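Local structure of arginine--tRNA ligase (Campylobacter jejuni, 3FNR) at residues L376-L381 against L431-V435; E156-I160 against S305-R309. The protein catalyses the ATP-dependent attachment of L-arginine to its cognate tRNA, releasing AMP and diphosphate, as a monomeric class I aminoacyl-tRNA synthetase. The protein carries 1 engineered substitution. One frame throughout, in Å; residues are numbered along the deposited sequence.

Interaction 1 of 2, residues L376-L381 against L431-V435; sequences LLFEAL and LFSLV
L434 packs against L377, A380 and L381, chiefly through CD2 and its branch point CG. CD2 reaches furthest, lying 3.6 Å from CD1 of L377 and 3.7 Å from CD2 of L381, while CG rests 3.9 Å from CB of A380. The side chains of L381 and L434 cross at about a right angle. With CG anti to the backbone N (chi1 -165°), L434 extends toward the other helix. One turn earlier L431 sends CD1 over the backbone of L377, 3.7 Å from its CA, and turns CD2 to CD2 of L376 at 4.1 Å. L376 also meets V435, its CG 4.0 Å from the valine CG2. No hydrogen bond joins the two segments, and the side chains that meet are all aliphatic.

The small side chain of A380 faces the partner helix, and there the CA atoms come nearest, 5.3 Å between CA of A380 and CA of V435. The axes of the segments approach to 9.3 Å at their closest and are inclined by 32°, both running the same way. Further along, S438 takes part in a hydrogen bond with the carbonyl oxygen of A380, a polar tie at the margin of the apolar patch. Helix 5-17 covers L377 and L381 through L8, helix 398-416 reaches L431 through F413, and helix 336-353 reaches V435 through I347. This is leucine-rich helix packing in the core of the all-helical DALR anticodon-binding domain of class I arginyl-tRNA synthetases.

Interaction 2 of 2, residues E156-I160 against S305-R309; sequences EQAKI and SDALR
The backbone of A158-K159 leaves helix 136-157 beside the first turn of helix 305-311, with CA of A158 5.2 Å from CA of S305. K159, at positive phi (66°), is the C' residue of a Schellman motif in which its N bonds to O of E156, and N of I160 bonds further back in the helix. The carbonyl of A158, next to this turn, receives R309, whose NH1 donates to A158 O over 2.9 Å with an N-H...O angle of 160°. This oxygen lies in the guanidinium plane, and the donor in turn lies in the carbonyl plane. Bends at chi2 and chi3 fold the arginine back, so that CD also passes 3.3 Å from A158 O. CG1 of I160 approaches the guanidinium obliquely, 3.6 Å from NH1.

CB of A158 packs on CD2 of L308 at 3.8 Å. K159 curls over S305, its CG 3.6 Å from the serine OG, and its NZ returns to O of Q157 in a weak hydrogen bond.

Helix 50-65 also holds the guanidinium: D57 forms a salt bridge with NH1, which thus serves both partners, and T58 a hydrogen bond with NH2. D57 probably offsets the charge of the arginine and helps to position it. The arrangement is a Schellman C-terminus whose A158 carbonyl accepts an arginine hydrogen bond from the neighbouring helix, within the class I catalytic domain.

The two contacts belong to different domains, the anticodon-binding and the catalytic, with centres about 27 Å apart and nearest atoms about 16 Å apart. Interaction 1 is a buried, wholly apolar packing of two helices, well out from the middle of the chain. Interaction 2 sits near that middle and is only partly buried; it joins a helix end to the beginning of another helix through a charged group and a backbone carbonyl. Thus side-chain shape carries the first contact and directional bonding much of the second. They share no secondary-structure element, and along the sequence interaction 2 is complete before interaction 1 begins.

Interaction 1 of 2, residues L376-L381 against L431-V435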
loop_
_atom_site.group_PDB
_atom_site.type_symbol
_atom_site.label_atom_id
_atom_site.label_comp_id
_atom_site.label_asym_id
_atom_site.label_seq_id
_atom_site.Cartn_x
_atom_site.Cartn_y
_atom_site.Cartn_z
ATOM N N LEU A 376 9.894 -7.181 29.061
ATOM C CA LEU A 376 8.970 -6.254 28.429
ATOM C C LEU A 376 9.684 -4.979 28.035
ATOM O O LEU A 376 9.393 -4.407 26.986
ATOM C CB LEU A 376 7.794 -5.955 29.356
ATOM C CG LEU A 376 6.585 -5.185 28.813
ATOM C CD1 LEU A 376 5.906 -5.920 27.668
ATOM C CD2 LEU A 376 5.605 -4.939 29.950
ATOM N N LEU A 377 10.619 -4.549 28.882
ATOM C CA LEU A 377 11.494 -3.418 28.585
ATOM C C LEU A 377 12.338 -3.703 27.348
ATOM O O LEU A 377 12.386 -2.881 26.427
ATOM C CB LEU A 377 12.394 -3.114 29.790
ATOM C CG LEU A 377 13.568 -2.136 29.677
ATOM C CD1 LEU A 377 13.099 -0.743 29.331
ATOM C CD2 LEU A 377 14.352 -2.113 30.985
ATOM N N PHE A 378 12.989 -4.867 27.330
ATOM C CA PHE A 378 13.767 -5.289 26.171
ATOM C C PHE A 378 12.905 -5.300 24.920
ATOM O O PHE A 378 13.317 -4.781 23.883
ATOM C CB PHE A 378 14.385 -6.677 26.358
ATOM C CG PHE A 378 15.150 -7.155 25.143
ATOM C CD1 PHE A 378 16.454 -6.720 24.911
ATOM C CD2 PHE A 378 14.557 -8.014 24.214
ATOM C CE1 PHE A 378 17.163 -7.142 23.781
ATOM C CE2 PHE A 378 15.254 -8.442 23.082
ATOM C CZ PHE A 378 16.563 -8.006 22.868
ATOM N N GLU A 379 11.718 -5.897 25.036
ATOM C CA GLU A 379 10.774 -6.017 23.933
ATOM C C GLU A 379 10.404 -4.640 23.388
ATOM O O GLU A 379 10.366 -4.445 22.173
ATOM C CB GLU A 379 9.521 -6.778 24.384
ATOM C CG GLU A 379 8.666 -7.330 23.240
ATOM C CD GLU A 379 7.520 -8.219 23.721
ATOM O OE1 GLU A 379 6.998 -9.014 22.910
ATOM O OE2 GLU A 379 7.143 -8.136 24.908
ATOM N N ALA A 380 10.161 -3.685 24.285
ATOM C CA ALA A 380 9.852 -2.314 23.879
ATOM C C ALA A 380 10.984 -1.730 23.035
ATOM O O ALA A 380 10.740 -1.209 21.945
ATOM C CB ALA A 380 9.570 -1.426 25.097
ATOM N N LEU A 381 12.219 -1.870 23.520
ATOM C CA LEU A 381 13.390 -1.296 22.856
ATOM C C LEU A 381 13.813 -2.038 21.584
ATOM O O LEU A 381 14.484 -1.465 20.728
ATOM C CB LEU A 381 14.564 -1.193 23.836
ATOM C CG LEU A 381 14.318 -0.224 24.995
ATOM C CD1 LEU A 381 15.356 -0.416 26.084
ATOM C CD2 LEU A 381 14.308 1.225 24.505
ATOM N N LEU A 431 8.388 2.221 32.467
ATOM C CA LEU A 431 8.302 1.034 31.650
ATOM C C LEU A 431 7.114 1.156 30.702
ATOM O O LEU A 431 7.277 1.009 29.493
ATOM C CB LEU A 431 8.153 -0.219 32.518
ATOM C CG LEU A 431 7.904 -1.532 31.768
ATOM C CD1 LEU A 431 9.038 -1.839 30.825
ATOM C CD2 LEU A 431 7.712 -2.687 32.719
ATOM N N PHE A 432 5.943 1.457 31.259
ATOM C CA PHE A 432 4.701 1.539 30.490
ATOM C C PHE A 432 4.778 2.614 29.416
ATOM O O PHE A 432 4.289 2.410 28.305
ATOM C CB PHE A 432 3.503 1.794 31.412
ATOM C CG PHE A 432 3.054 0.584 32.202
ATOM C CD1 PHE A 432 1.798 0.571 32.790
ATOM C CD2 PHE A 432 3.872 -0.538 32.353
ATOM C CE1 PHE A 432 1.368 -0.521 33.525
ATOM C CE2 PHE A 432 3.454 -1.638 33.095
ATOM C CZ PHE A 432 2.200 -1.630 33.678
ATOM N N SER A 433 5.424 3.737 29.740
ATOM C CA SER A 433 5.540 4.865 28.813
ATOM C C SER A 433 6.340 4.469 27.587
ATOM O O SER A 433 6.082 4.951 26.485
ATOM C CB SER A 433 6.175 6.081 29.482
ATOM O OG SER A 433 7.566 5.901 29.647
ATOM N N LEU A 434 7.290 3.563 27.788
ATOM C CA LEU A 434 8.087 3.046 26.695
ATOM C C LEU A 434 7.326 2.032 25.828
ATOM O O LEU A 434 7.491 2.016 24.609
ATOM C CB LEU A 434 9.368 2.445 27.248
ATOM C CG LEU A 434 10.486 2.173 26.255
ATOM C CD1 LEU A 434 11.014 3.461 25.625
ATOM C CD2 LEU A 434 11.556 1.475 27.016
ATOM N N VAL A 435 6.502 1.197 26.457
ATOM C CA VAL A 435 5.610 0.268 25.742
ATOM C C VAL A 435 4.596 1.042 24.886
ATOM O O VAL A 435 4.390 0.724 23.716
ATOM C CB VAL A 435 4.881 -0.697 26.717
ATOM C CG1 VAL A 435 3.930 -1.636 25.978
ATOM C CG2 VAL A 435 5.902 -1.512 27.528
#

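Interaction 2 of 2, residues E156-I160 against S305-R309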
loop_
_atom_site.group_PDB
_atom_site.type_symbol
_atom_site.label_atom_id
_atom_site.label_comp_id
_atom_site.label_asym_id
_atom_site.label_seq_id
_atom_site.Cartn_x
_atom_site.Cartn_y
_atom_site.Cartn_z
ATOM N N GLU A 156 -6.897 7.638 0.088
ATOM C CA GLU A 156 -6.797 8.527 1.243
ATOM C C GLU A 156 -7.611 7.980 2.413
ATOM O O GLU A 156 -7.240 8.153 3.570
ATOM C CB GLU A 156 -7.274 9.929 0.876
ATOM C CG GLU A 156 -6.358 11.056 1.340
ATOM C CD GLU A 156 -6.457 11.359 2.828
ATOM O OE1 GLU A 156 -5.733 10.721 3.628
ATOM O OE2 GLU A 156 -7.239 12.264 3.193
ATOM N N GLN A 157 -8.719 7.320 2.090
ATOM C CA GLN A 157 -9.556 6.631 3.070
ATOM C C GLN A 157 -8.774 5.566 3.843
ATOM O O GLN A 157 -8.999 5.370 5.034
ATOM C CB GLN A 157 -10.755 5.996 2.373
ATOM C CG GLN A 157 -11.925 5.716 3.284
ATOM C CD GLN A 157 -13.100 5.101 2.553
ATOM O OE1 GLN A 157 -13.048 4.877 1.344
ATOM N NE2 GLN A 157 -14.174 4.831 3.285
ATOM N N ALA A 158 -7.841 4.904 3.160
ATOM C CA ALA A 158 -6.963 3.914 3.782
ATOM C C ALA A 158 -5.626 4.507 4.220
ATOM O O ALA A 158 -4.665 3.766 4.475
ATOM C CB ALA A 158 -6.740 2.767 2.843
ATOM N N LYS A 159 -5.574 5.838 4.316
ATOM C CA LYS A 159 -4.384 6.592 4.750
ATOM C C LYS A 159 -3.195 6.482 3.778
ATOM O O LYS A 159 -2.026 6.539 4.187
ATOM C CB LYS A 159 -3.971 6.239 6.198
ATOM C CG LYS A 159 -5.114 6.231 7.225
ATOM C CD LYS A 159 -5.618 7.633 7.552
ATOM C CE LYS A 159 -6.878 7.590 8.427
ATOM N NZ LYS A 159 -8.085 7.069 7.708
ATOM N N ILE A 160 -3.509 6.344 2.492
ATOM C CA ILE A 160 -2.492 6.201 1.454
ATOM C C ILE A 160 -2.467 7.409 0.525
ATOM O O ILE A 160 -3.476 7.756 -0.089
ATOM C CB ILE A 160 -2.698 4.898 0.631
ATOM C CG1 ILE A 160 -2.640 3.674 1.559
ATOM C CG2 ILE A 160 -1.662 4.800 -0.498
ATOM C CD1 ILE A 160 -3.311 2.403 1.004
ATOM N N SER A 305 -10.476 1.821 8.596
ATOM C CA SER A 305 -9.130 1.915 8.031
ATOM C C SER A 305 -8.074 1.093 8.774
ATOM O O SER A 305 -7.280 0.391 8.141
ATOM C CB SER A 305 -8.694 3.381 7.975
ATOM O OG SER A 305 -7.422 3.508 7.367
ATOM N N ASP A 306 -8.063 1.199 10.103
ATOM C CA ASP A 306 -7.103 0.473 10.943
ATOM C C ASP A 306 -7.146 -1.023 10.692
ATOM O O ASP A 306 -6.099 -1.660 10.565
ATOM C CB ASP A 306 -7.365 0.747 12.423
ATOM C CG ASP A 306 -7.239 2.221 12.782
ATOM O OD1 ASP A 306 -6.593 2.983 12.027
ATOM O OD2 ASP A 306 -7.789 2.621 13.830
ATOM N N ALA A 307 -8.362 -1.565 10.597
ATOM C CA ALA A 307 -8.567 -2.983 10.363
ATOM C C ALA A 307 -8.022 -3.392 9.005
ATOM O O ALA A 307 -7.346 -4.408 8.908
ATOM C CB ALA A 307 -10.036 -3.334 10.480
ATOM N N LEU A 308 -8.290 -2.587 7.973
ATOM C CA LEU A 308 -7.754 -2.837 6.624
ATOM C C LEU A 308 -6.234 -2.839 6.640
ATOM O O LEU A 308 -5.595 -3.752 6.102
ATOM C CB LEU A 308 -8.250 -1.793 5.612
ATOM C CG LEU A 308 -7.953 -2.160 4.150
ATOM C CD1 LEU A 308 -9.166 -2.763 3.482
ATOM C CD2 LEU A 308 -7.486 -0.953 3.370
ATOM N N ARG A 309 -5.664 -1.824 7.285
ATOM C CA ARG A 309 -4.230 -1.675 7.370
ATOM C C ARG A 309 -3.586 -2.824 8.151
ATOM O O ARG A 309 -2.427 -3.149 7.922
ATOM C CB ARG A 309 -3.862 -0.327 8.000
ATOM C CG ARG A 309 -4.219 0.928 7.170
ATOM C CD ARG A 309 -3.612 0.923 5.773
ATOM N NE ARG A 309 -2.147 0.939 5.789
ATOM C CZ ARG A 309 -1.389 1.982 5.461
ATOM N NH1 ARG A 309 -1.944 3.126 5.087
ATOM N NH2 ARG A 309 -0.062 1.879 5.514
#